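Local coordinates for putative hyaluronoglucosaminidase (Clostridium perfringens, PDB 6PWI), which probably hydrolyses terminal N-acetylhexosamine residues of glycans, as a secreted, cell-wall-anchored member of glycoside hydrolase family 84, at residues G177-F182 / K207-I212; E326-P331 / D359-G364; A387-N392 / K419-N424; L391-N396 / G408-P413. All coordinates share one frame; numbering follows the deposited sequence.

Contact 1 of 4, residues G177-F182 / K207-I212; sequences GQWRGF and KMNSYI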
# COMPACT_ATOMS: atom_id res chain seq x y z
N GLY A 177 -8.44 8.97 -7.37
CA GLY A 177 -8.75 7.61 -7.79
C GLY A 177 -10.01 7.07 -7.12
O GLY A 177 -10.26 7.35 -5.95
N GLN A 178 -10.78 6.29 -7.89
CA GLN A 178 -11.94 5.56 -7.39
C GLN A 178 -11.50 4.46 -6.42
O GLN A 178 -12.08 4.33 -5.35
CB GLN A 178 -12.77 5.07 -8.58
CG GLN A 178 -14.02 4.28 -8.21
CD GLN A 178 -14.65 3.54 -9.38
OE1 GLN A 178 -14.10 3.45 -10.48
NE2 GLN A 178 -15.83 2.99 -9.14
N TRP A 179 -10.46 3.69 -6.78
CA TRP A 179 -10.00 2.57 -5.97
C TRP A 179 -8.56 2.78 -5.52
O TRP A 179 -7.71 3.16 -6.31
CB TRP A 179 -10.17 1.22 -6.69
CG TRP A 179 -11.54 1.01 -7.24
CD1 TRP A 179 -11.86 0.89 -8.56
CD2 TRP A 179 -12.78 0.94 -6.51
NE1 TRP A 179 -13.22 0.74 -8.70
CE2 TRP A 179 -13.81 0.77 -7.46
CE3 TRP A 179 -13.14 1.01 -5.15
CZ2 TRP A 179 -15.16 0.66 -7.10
CZ3 TRP A 179 -14.47 0.90 -4.79
CH2 TRP A 179 -15.47 0.73 -5.76
N ARG A 180 -8.31 2.51 -4.23
CA ARG A 180 -7.00 2.60 -3.62
C ARG A 180 -6.83 1.42 -2.66
O ARG A 180 -7.60 1.27 -1.71
CB ARG A 180 -6.86 3.91 -2.84
CG ARG A 180 -7.27 5.16 -3.61
CD ARG A 180 -7.47 6.38 -2.73
NE ARG A 180 -8.48 6.22 -1.69
CZ ARG A 180 -9.80 6.32 -1.87
NH1 ARG A 180 -10.29 6.57 -3.08
NH2 ARG A 180 -10.63 6.18 -0.85
N GLY A 181 -5.82 0.59 -2.91
CA GLY A 181 -5.53 -0.48 -1.97
C GLY A 181 -4.47 -1.45 -2.47
O GLY A 181 -3.55 -1.08 -3.19
N PHE A 182 -4.63 -2.71 -2.05
CA PHE A 182 -3.63 -3.73 -2.25
C PHE A 182 -4.34 -5.05 -2.55
O PHE A 182 -5.45 -5.29 -2.08
CB PHE A 182 -2.73 -3.83 -1.02
CG PHE A 182 -3.45 -4.03 0.30
CD1 PHE A 182 -3.57 -5.29 0.87
CD2 PHE A 182 -4.01 -2.95 0.98
CE1 PHE A 182 -4.22 -5.47 2.08
CE2 PHE A 182 -4.67 -3.13 2.19
CZ PHE A 182 -4.78 -4.39 2.74
N LYS A 207 -6.90 5.95 4.14
CA LYS A 207 -8.06 6.17 3.29
C LYS A 207 -8.10 5.18 2.12
O LYS A 207 -8.74 5.45 1.11
CB LYS A 207 -8.12 7.62 2.79
CG LYS A 207 -8.11 8.68 3.88
CD LYS A 207 -8.45 10.06 3.34
CE LYS A 207 -8.62 11.12 4.40
NZ LYS A 207 -7.32 11.48 5.02
N MET A 208 -7.43 4.03 2.27
CA MET A 208 -7.56 2.95 1.30
C MET A 208 -8.95 2.33 1.43
O MET A 208 -9.54 2.36 2.50
CB MET A 208 -6.48 1.88 1.52
CG MET A 208 -5.12 2.31 1.01
SD MET A 208 -3.88 1.00 1.08
CE MET A 208 -3.04 1.24 -0.48
N ASN A 209 -9.46 1.77 0.32
CA ASN A 209 -10.83 1.28 0.32
C ASN A 209 -10.91 -0.17 -0.18
O ASN A 209 -12.00 -0.71 -0.29
CB ASN A 209 -11.79 2.24 -0.39
CG ASN A 209 -11.53 2.47 -1.87
OD1 ASN A 209 -10.75 1.76 -2.50
ND2 ASN A 209 -12.21 3.45 -2.45
N SER A 210 -9.76 -0.80 -0.47
CA SER A 210 -9.76 -2.06 -1.19
C SER A 210 -8.68 -3.00 -0.68
O SER A 210 -7.50 -2.66 -0.69
CB SER A 210 -9.56 -1.82 -2.67
OG SER A 210 -10.67 -1.14 -3.21
N TYR A 211 -9.10 -4.20 -0.27
CA TYR A 211 -8.19 -5.33 -0.15
C TYR A 211 -8.72 -6.44 -1.05
O TYR A 211 -9.75 -7.04 -0.74
CB TYR A 211 -8.04 -5.80 1.30
CG TYR A 211 -7.45 -7.18 1.46
CD1 TYR A 211 -6.42 -7.63 0.65
CD2 TYR A 211 -7.91 -8.03 2.46
CE1 TYR A 211 -5.88 -8.90 0.80
CE2 TYR A 211 -7.38 -9.31 2.62
CZ TYR A 211 -6.36 -9.74 1.80
OH TYR A 211 -5.83 -10.98 1.96
N ILE A 212 -8.04 -6.68 -2.18
CA ILE A 212 -8.48 -7.73 -3.08
C ILE A 212 -7.83 -9.04 -2.65
O ILE A 212 -6.61 -9.18 -2.69
CB ILE A 212 -8.22 -7.38 -4.55
CG1 ILE A 212 -8.96 -6.10 -4.96
CG2 ILE A 212 -8.61 -8.55 -5.45
CD1 ILE A 212 -8.19 -5.26 -5.94
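G181 pairs with S210 and F182 with Y211 in parallel register, strands 179-182 and 210-212 approaching to 4.9 Å between axes and splayed by 49°. Regular bonds, F182 N to S210 O and I212 N to F182 O, serve one end; towards the other, R180 O accepts N209 N, with S210 N a weak second donor, and the N209 amide and R180 guanidinium add to these. The N209 amide spans the gap: ND2 donates almost straight to Q178 O (3.0 Å), which lies in its amide plane, while OD1 accepts the backbone N of R180 (3.1 Å) from above the carbonyl plane. S210 OG reaches OD1 from the opposite face, and these bonds fix the amide's rotation. R180 meets K207 edge-on, NE and NH2 both gripping K207 O, the latter at 2.8 Å; N209 ND2 sits over one guanidinium face. R180 NH1 forms a salt bridge with D126. Beyond G181 the side chains that meet are apolar. The rings of F182 and Y211 are only 19° from parallel, yet displaced until little of one lies over the other, centroids 5.1 Å apart, and Y211 CB makes an off-centre CH-pi contact. M208 SD lies at the F182 ring edge, a Met-aromatic contact. With helix 193-204 between them, the strands form the first beta-alpha-beta unit of the (beta/alpha)8 barrel that is the catalytic fold of family 84 enzymes.

Contact 2 of 4, residues E326-P331 / D359-G364; sequences EFIFVP and DIMWTG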
# COMPACT_ATOMS: atom_id res chain seq x y z
N GLU A 326 -19.37 -2.20 -7.49
CA GLU A 326 -19.21 -2.70 -8.85
C GLU A 326 -18.10 -3.74 -8.92
O GLU A 326 -17.17 -3.72 -8.12
CB GLU A 326 -19.04 -1.56 -9.86
CG GLU A 326 -18.09 -0.46 -9.41
CD GLU A 326 -18.19 0.78 -10.28
OE1 GLU A 326 -17.19 1.12 -10.96
OE2 GLU A 326 -19.27 1.41 -10.29
N PHE A 327 -18.23 -4.66 -9.89
CA PHE A 327 -17.30 -5.75 -10.09
C PHE A 327 -15.96 -5.24 -10.63
O PHE A 327 -15.89 -4.25 -11.36
CB PHE A 327 -17.85 -6.77 -11.08
CG PHE A 327 -18.91 -7.70 -10.53
CD1 PHE A 327 -18.57 -8.78 -9.73
CD2 PHE A 327 -20.25 -7.50 -10.85
CE1 PHE A 327 -19.55 -9.64 -9.24
CE2 PHE A 327 -21.23 -8.36 -10.36
CZ PHE A 327 -20.88 -9.42 -9.56
N ILE A 328 -14.92 -5.98 -10.26
CA ILE A 328 -13.58 -5.83 -10.79
C ILE A 328 -13.34 -7.01 -11.72
O ILE A 328 -13.75 -8.13 -11.40
CB ILE A 328 -12.61 -5.78 -9.60
CG1 ILE A 328 -12.63 -4.40 -8.96
CG2 ILE A 328 -11.20 -6.20 -10.00
CD1 ILE A 328 -12.59 -4.41 -7.45
N PHE A 329 -12.73 -6.77 -12.88
CA PHE A 329 -12.45 -7.83 -13.84
C PHE A 329 -10.99 -7.76 -14.28
O PHE A 329 -10.50 -6.70 -14.67
CB PHE A 329 -13.43 -7.75 -15.02
CG PHE A 329 -13.27 -8.82 -16.07
CD1 PHE A 329 -13.98 -10.02 -15.98
CD2 PHE A 329 -12.43 -8.64 -17.16
CE1 PHE A 329 -13.83 -11.01 -16.94
CE2 PHE A 329 -12.28 -9.64 -18.11
CZ PHE A 329 -12.98 -10.82 -18.00
N VAL A 330 -10.28 -8.89 -14.20
CA VAL A 330 -8.90 -8.95 -14.62
C VAL A 330 -8.86 -9.71 -15.95
O VAL A 330 -9.20 -10.89 -15.99
CB VAL A 330 -8.00 -9.62 -13.56
CG1 VAL A 330 -6.59 -9.84 -14.07
CG2 VAL A 330 -7.97 -8.84 -12.27
N PRO A 331 -8.48 -9.07 -17.07
CA PRO A 331 -8.63 -9.69 -18.39
C PRO A 331 -7.50 -10.69 -18.65
O PRO A 331 -6.50 -10.68 -17.94
CB PRO A 331 -8.57 -8.48 -19.32
CG PRO A 331 -7.63 -7.51 -18.62
CD PRO A 331 -7.88 -7.73 -17.13
N ASP A 359 -14.96 -2.53 -13.61
CA ASP A 359 -13.60 -1.99 -13.62
C ASP A 359 -12.62 -3.06 -14.10
O ASP A 359 -12.36 -4.03 -13.39
CB ASP A 359 -13.24 -1.43 -12.25
CG ASP A 359 -14.29 -0.44 -11.78
OD1 ASP A 359 -14.53 0.55 -12.52
OD2 ASP A 359 -14.90 -0.69 -10.71
N ILE A 360 -12.08 -2.87 -15.31
CA ILE A 360 -11.16 -3.82 -15.91
C ILE A 360 -9.73 -3.40 -15.56
O ILE A 360 -9.38 -2.22 -15.66
CB ILE A 360 -11.41 -3.89 -17.42
CG1 ILE A 360 -12.80 -4.45 -17.72
CG2 ILE A 360 -10.31 -4.69 -18.11
CD1 ILE A 360 -13.40 -4.02 -19.04
N MET A 361 -8.91 -4.37 -15.14
CA MET A 361 -7.58 -4.10 -14.62
C MET A 361 -6.54 -4.25 -15.72
O MET A 361 -6.82 -4.77 -16.79
CB MET A 361 -7.24 -5.03 -13.45
CG MET A 361 -8.22 -4.93 -12.31
SD MET A 361 -7.49 -5.48 -10.76
CE MET A 361 -6.59 -4.00 -10.28
N TRP A 362 -5.32 -3.79 -15.40
CA TRP A 362 -4.24 -3.59 -16.36
C TRP A 362 -2.96 -3.43 -15.56
O TRP A 362 -2.97 -2.74 -14.54
CB TRP A 362 -4.54 -2.32 -17.16
CG TRP A 362 -3.68 -2.04 -18.36
CD1 TRP A 362 -2.81 -1.01 -18.53
CD2 TRP A 362 -3.68 -2.78 -19.59
NE1 TRP A 362 -2.25 -1.05 -19.78
CE2 TRP A 362 -2.76 -2.13 -20.45
CE3 TRP A 362 -4.36 -3.91 -20.05
CZ2 TRP A 362 -2.51 -2.58 -21.74
CZ3 TRP A 362 -4.10 -4.36 -21.32
CH2 TRP A 362 -3.20 -3.70 -22.15
N THR A 363 -1.86 -4.05 -16.02
CA THR A 363 -0.62 -3.93 -15.28
C THR A 363 0.33 -2.97 -15.98
O THR A 363 1.38 -2.65 -15.42
CB THR A 363 0.04 -5.29 -14.98
OG1 THR A 363 0.64 -5.76 -16.19
CG2 THR A 363 -0.93 -6.30 -14.41
N GLY A 364 -0.05 -2.50 -17.18
CA GLY A 364 0.75 -1.56 -17.95
C GLY A 364 1.23 -2.12 -19.28
O GLY A 364 0.58 -2.98 -19.89
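E326 and D359 bring their carboxylates together where the fifth and sixth strands of the (beta/alpha)8 barrel, 328-330 and 359-362, begin to pair. The two side chains cross at about a right angle, yet their carboxylate planes differ by only 26°, and E326 OE1 faces both oxygens of D359. Such a pair of acceptors needs help from outside: K419 forms a salt bridge to D359 OD1, and Q178 donates to E326 OE1. These partners probably offset the like charges, and W179 NE1 adds a weak bond to D359 OD2. Further along, the barrel-interior side is apolar. M361 CG lies anti to its own carbonyl carbon (chi1 -58°), and an extended chi2 (-157°) carries M361 SD to 3.9 Å from I328 CG2; the bend at chi3 then turns only CE. F329 and I360 occupy the other side of the sheet, where F329 CD2 comes to 4.2 Å from I360 CG1 and the barrel's helices cover both: F329 touches helix 304-321, I360 helix 373-383. P331 then closes over I360, CG to CG2 at 3.9 Å. Three backbone bonds hold the register: D359 N to F327 O, F329 N to D359 O, and M361 N to F329 O. V330, whose side chain is about 8 Å from that of the predicted proton donor D299, brings its CG2 to 3.7 Å from M361 SD.

Contact 3 of 4, residues A387-N392 / K419-N424; sequences AFMWLN and KGIVTN. With EDO (1,2-ethanediol), chain H.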
# COMPACT_ATOMS: atom_id res chain seq x y z
N ALA A 387 -8.54 2.41 -17.37
CA ALA A 387 -8.04 1.21 -16.72
C ALA A 387 -8.06 1.36 -15.20
O ALA A 387 -8.01 2.46 -14.66
CB ALA A 387 -6.65 0.91 -17.20
N PHE A 388 -8.14 0.21 -14.53
CA PHE A 388 -7.85 0.09 -13.11
C PHE A 388 -6.48 -0.58 -13.00
O PHE A 388 -6.31 -1.72 -13.43
CB PHE A 388 -9.01 -0.65 -12.42
CG PHE A 388 -8.85 -0.97 -10.95
CD1 PHE A 388 -7.99 -0.25 -10.13
CD2 PHE A 388 -9.61 -1.99 -10.38
CE1 PHE A 388 -7.86 -0.55 -8.78
CE2 PHE A 388 -9.49 -2.28 -9.03
CZ PHE A 388 -8.61 -1.57 -8.23
N MET A 389 -5.50 0.16 -12.46
CA MET A 389 -4.11 -0.24 -12.51
C MET A 389 -3.82 -1.28 -11.42
O MET A 389 -4.13 -1.06 -10.25
CB MET A 389 -3.21 0.98 -12.30
CG MET A 389 -1.76 0.65 -12.01
SD MET A 389 -0.88 0.32 -13.53
CE MET A 389 0.81 0.18 -12.94
N TRP A 390 -3.26 -2.41 -11.84
CA TRP A 390 -2.65 -3.41 -10.97
C TRP A 390 -1.14 -3.19 -11.00
O TRP A 390 -0.51 -3.43 -12.03
CB TRP A 390 -3.06 -4.81 -11.44
CG TRP A 390 -2.38 -6.00 -10.80
CD1 TRP A 390 -1.08 -6.11 -10.38
CD2 TRP A 390 -2.98 -7.29 -10.56
NE1 TRP A 390 -0.84 -7.35 -9.87
CE2 TRP A 390 -1.99 -8.10 -9.97
CE3 TRP A 390 -4.26 -7.83 -10.77
CZ2 TRP A 390 -2.23 -9.43 -9.59
CZ3 TRP A 390 -4.49 -9.14 -10.41
CH2 TRP A 390 -3.49 -9.93 -9.83
N LEU A 391 -0.58 -2.70 -9.88
CA LEU A 391 0.84 -2.38 -9.83
C LEU A 391 1.63 -3.55 -9.25
O LEU A 391 1.49 -3.89 -8.08
CB LEU A 391 1.06 -1.11 -9.01
CG LEU A 391 2.51 -0.65 -8.92
CD1 LEU A 391 3.05 -0.27 -10.29
CD2 LEU A 391 2.66 0.51 -7.96
N ASN A 392 2.49 -4.13 -10.09
CA ASN A 392 3.34 -5.24 -9.69
C ASN A 392 4.60 -4.72 -9.00
O ASN A 392 5.71 -4.94 -9.47
CB ASN A 392 3.65 -6.16 -10.87
CG ASN A 392 2.61 -7.25 -11.04
OD1 ASN A 392 2.13 -7.79 -10.05
ND2 ASN A 392 2.24 -7.55 -12.27
N LYS A 419 -8.60 4.87 -13.25
CA LYS A 419 -9.68 4.77 -12.28
C LYS A 419 -9.15 4.57 -10.87
O LYS A 419 -9.88 4.73 -9.90
CB LYS A 419 -10.58 3.57 -12.63
CG LYS A 419 -11.45 3.73 -13.87
CD LYS A 419 -12.45 2.61 -14.06
CE LYS A 419 -13.73 3.09 -14.73
NZ LYS A 419 -14.53 1.94 -15.23
N GLY A 420 -7.87 4.18 -10.74
CA GLY A 420 -7.31 3.88 -9.44
C GLY A 420 -6.21 2.83 -9.52
O GLY A 420 -5.86 2.37 -10.60
N ILE A 421 -5.67 2.45 -8.35
CA ILE A 421 -4.47 1.63 -8.33
C ILE A 421 -4.49 0.72 -7.11
O ILE A 421 -4.91 1.12 -6.02
CB ILE A 421 -3.22 2.53 -8.41
CG1 ILE A 421 -1.92 1.72 -8.38
CG2 ILE A 421 -3.25 3.64 -7.36
CD1 ILE A 421 -0.73 2.42 -9.02
N VAL A 422 -4.05 -0.53 -7.31
CA VAL A 422 -3.75 -1.42 -6.20
C VAL A 422 -2.31 -1.90 -6.32
O VAL A 422 -1.81 -2.09 -7.43
CB VAL A 422 -4.74 -2.60 -6.09
CG1 VAL A 422 -6.13 -2.13 -5.70
CG2 VAL A 422 -4.77 -3.46 -7.34
N THR A 423 -1.65 -2.08 -5.17
CA THR A 423 -0.30 -2.62 -5.12
C THR A 423 -0.34 -4.13 -4.85
O THR A 423 -1.04 -4.59 -3.96
CB THR A 423 0.56 -1.90 -4.07
OG1 THR A 423 1.72 -2.69 -3.84
CG2 THR A 423 -0.13 -1.70 -2.74
N ASN A 424 0.42 -4.89 -5.63
CA ASN A 424 0.61 -6.31 -5.40
C ASN A 424 1.89 -6.47 -4.57
O ASN A 424 2.98 -6.36 -5.11
CB ASN A 424 0.64 -7.06 -6.73
CG ASN A 424 0.83 -8.56 -6.59
OD1 ASN A 424 0.43 -9.14 -5.59
ND2 ASN A 424 1.44 -9.19 -7.59
C1 EDO H . -2.34 -10.50 -13.62
O1 EDO H . -2.59 -11.74 -12.97
C2 EDO H . -1.46 -9.57 -12.86
O2 EDO H . -0.12 -9.99 -12.59
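M389 and I421 run alongside each other in the same direction, on the outer face of the last two strands of the (beta/alpha)8 barrel, 387-391 and 420-423. This is the tight part. Backbone bonds run almost without interruption, from K419 N to A387 O at the start through M389 N to G420 O, V422 N to M389 O and L391 N to V422 O, ending with N424 N to L391 O. Around them I421 CD1 fits against M389 CG (3.6 Å) and L391 CB (4.0 Å), with I439 of helix 433-444 covering I421 and L391. On the inner face F388, with CG anti to the backbone N (chi1 176°), turns its ring edge to G420 O and I421 N and brings CZ to V422 CG1 at 3.6 Å. The contact is looser at the carboxy-terminal ends of the strands, where W390 is partly exposed and about 10 Å from the side chain of the predicted proton donor D299. Here asparagine amides replace apolar branches. N424 ND2 points nearly straight at N392 OD1 (2.9 Å), the two amide planes being 59° apart, while W390 NE1 donates to that same oxygen from well above its carbonyl plane. N392 ND2 in turn binds I367 O, and N424 OD1 accepts from G185 N. A 1,2-ethanediol molecule, probably from the crystallisation liquor, rests on the indole: its O2 takes a weak bond from N392 ND2 at 3.4 Å, and its C2 sits 3.2 Å above the W390 ring plane, over the centre.

Contact 4 of 4, residues L391-N396 / G408-P413; sequences LNWPVN and GEMLDP. With EDO (1,2-ethanediol), chain H.
W393 carries the contact with its indole between two unlike neighbours. M410 SD approaches the five-membered ring obliquely, 4.6 Å from its centroid and 38° off the normal, a Met-aromatic contact, and G408 CA nears W393 CH2 from the same side of the ring plane at 4.1 Å. The face on the other side of the plane is taken within the chain: the peptide before P394 is cis, and the proline folds back to hold CB 3.6 Å above the ring plane, towards its rim. M410 SD also meets W393 CB at 3.7 Å, and a bend at chi3 (88°) turns its methyl CE towards L391 CD1. Beside this, L391 CD2 touches L411 CD2 at 3.6 Å, one branch end against another. No hydrogen bond crosses between the segments, which include an inverse gamma turn centred on N392 and a type I turn from G408 to L411. Both belong to the long connection between barrel strands 387-391 and 418-423. Helix 433-444 lies against it, with A435 touching W393 and P394 and I439 touching L411; strand 418-423 adds I421 against L411 and T423 OG1 bonded to W393 O.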
# COMPACT_ATOMS: atom_id res chain seq x y z
N LEU A 391 -0.58 -2.70 -9.88
CA LEU A 391 0.84 -2.38 -9.83
C LEU A 391 1.63 -3.55 -9.25
O LEU A 391 1.49 -3.89 -8.08
CB LEU A 391 1.06 -1.11 -9.01
CG LEU A 391 2.51 -0.65 -8.92
CD1 LEU A 391 3.05 -0.27 -10.29
CD2 LEU A 391 2.66 0.51 -7.96
N ASN A 392 2.49 -4.13 -10.09
CA ASN A 392 3.34 -5.24 -9.69
C ASN A 392 4.60 -4.72 -9.00
O ASN A 392 5.71 -4.94 -9.47
CB ASN A 392 3.65 -6.16 -10.87
CG ASN A 392 2.61 -7.25 -11.04
OD1 ASN A 392 2.13 -7.79 -10.05
ND2 ASN A 392 2.24 -7.55 -12.27
N TRP A 393 4.39 -4.01 -7.88
CA TRP A 393 5.43 -3.59 -6.96
C TRP A 393 4.76 -3.36 -5.62
O TRP A 393 3.70 -2.74 -5.58
CB TRP A 393 6.12 -2.31 -7.45
CG TRP A 393 7.05 -1.70 -6.44
CD1 TRP A 393 8.35 -2.06 -6.20
CD2 TRP A 393 6.76 -0.64 -5.52
NE1 TRP A 393 8.89 -1.29 -5.20
CE2 TRP A 393 7.94 -0.40 -4.76
CE3 TRP A 393 5.64 0.16 -5.27
CZ2 TRP A 393 8.01 0.58 -3.78
CZ3 TRP A 393 5.71 1.13 -4.29
CH2 TRP A 393 6.88 1.34 -3.56
N PRO A 394 5.35 -3.78 -4.48
CA PRO A 394 6.70 -4.32 -4.44
C PRO A 394 6.82 -5.84 -4.38
O PRO A 394 7.74 -6.36 -3.73
CB PRO A 394 7.15 -3.73 -3.10
CG PRO A 394 5.94 -3.92 -2.22
CD PRO A 394 4.76 -3.67 -3.13
N VAL A 395 5.92 -6.55 -5.07
CA VAL A 395 5.96 -8.00 -5.15
C VAL A 395 7.39 -8.47 -5.42
O VAL A 395 8.05 -7.99 -6.34
CB VAL A 395 4.96 -8.55 -6.20
CG1 VAL A 395 5.04 -7.81 -7.53
CG2 VAL A 395 5.11 -10.05 -6.41
N ASN A 396 7.85 -9.44 -4.62
CA ASN A 396 9.23 -9.88 -4.69
C ASN A 396 9.32 -11.35 -5.11
O ASN A 396 10.34 -11.99 -4.88
CB ASN A 396 9.99 -9.59 -3.38
CG ASN A 396 9.44 -10.34 -2.18
OD1 ASN A 396 8.39 -10.97 -2.25
ND2 ASN A 396 10.15 -10.27 -1.06
N GLY A 408 8.15 5.33 -4.12
CA GLY A 408 7.28 5.01 -5.24
C GLY A 408 7.79 5.59 -6.56
O GLY A 408 7.18 6.51 -7.11
N GLU A 409 8.89 5.02 -7.06
CA GLU A 409 9.53 5.44 -8.29
C GLU A 409 8.61 5.22 -9.50
O GLU A 409 8.75 5.93 -10.50
CB GLU A 409 10.79 4.61 -8.53
CG GLU A 409 12.04 5.22 -7.94
CD GLU A 409 13.31 4.51 -8.37
OE1 GLU A 409 13.89 3.78 -7.54
OE2 GLU A 409 13.71 4.68 -9.55
N MET A 410 7.69 4.25 -9.41
CA MET A 410 6.89 3.85 -10.57
C MET A 410 5.60 4.66 -10.66
O MET A 410 4.76 4.37 -11.50
CB MET A 410 6.56 2.36 -10.51
CG MET A 410 7.80 1.49 -10.61
SD MET A 410 7.54 -0.21 -10.08
CE MET A 410 6.98 -0.95 -11.62
N LEU A 411 5.45 5.67 -9.79
CA LEU A 411 4.20 6.40 -9.68
C LEU A 411 4.38 7.81 -10.24
O LEU A 411 4.94 8.68 -9.57
CB LEU A 411 3.79 6.45 -8.20
CG LEU A 411 3.69 5.09 -7.49
CD1 LEU A 411 3.29 5.26 -6.04
CD2 LEU A 411 2.73 4.15 -8.21
N ASP A 412 3.85 8.05 -11.44
CA ASP A 412 3.97 9.35 -12.10
C ASP A 412 2.85 10.30 -11.67
O ASP A 412 1.68 10.08 -11.99
CB ASP A 412 4.10 9.19 -13.61
CG ASP A 412 4.31 10.48 -14.37
OD1 ASP A 412 4.22 11.58 -13.74
OD2 ASP A 412 4.55 10.39 -15.58
N PRO A 413 3.18 11.40 -10.96
CA PRO A 413 2.17 12.34 -10.47
C PRO A 413 1.40 13.14 -11.52
O PRO A 413 0.45 13.84 -11.18
CB PRO A 413 2.93 13.29 -9.54
CG PRO A 413 4.39 13.14 -9.91
CD PRO A 413 4.54 11.77 -10.55
C1 EDO H . -2.34 -10.50 -13.62
O1 EDO H . -2.59 -11.74 -12.97
C2 EDO H . -1.46 -9.57 -12.86
O2 EDO H . -0.12 -9.99 -12.59

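How the contacts relate
Contacts 1, 2 and 3 join neighbouring strands of one closed eight-stranded parallel barrel, while contact 4 packs two parts of a loop against its outside. All are largely buried. Contacts 1 and 3 adjoin, Q178 N meeting K419 O and G181 O meeting T423 N, and contact 2 meets contact 3 through I360 O with F388 N and W362 O with W390 N. At the strands' amino-terminal ends, polar groups of contacts 1 and 2 interlock; contact 3 places its amide network at the carboxy-terminal end, the barrel side where the predicted proton donor lies. Contact 4 shares L391 and N392 with contact 3 but, lacking hydrogen bonds between its segments, relies on an indole, a thioether and aliphatic branches.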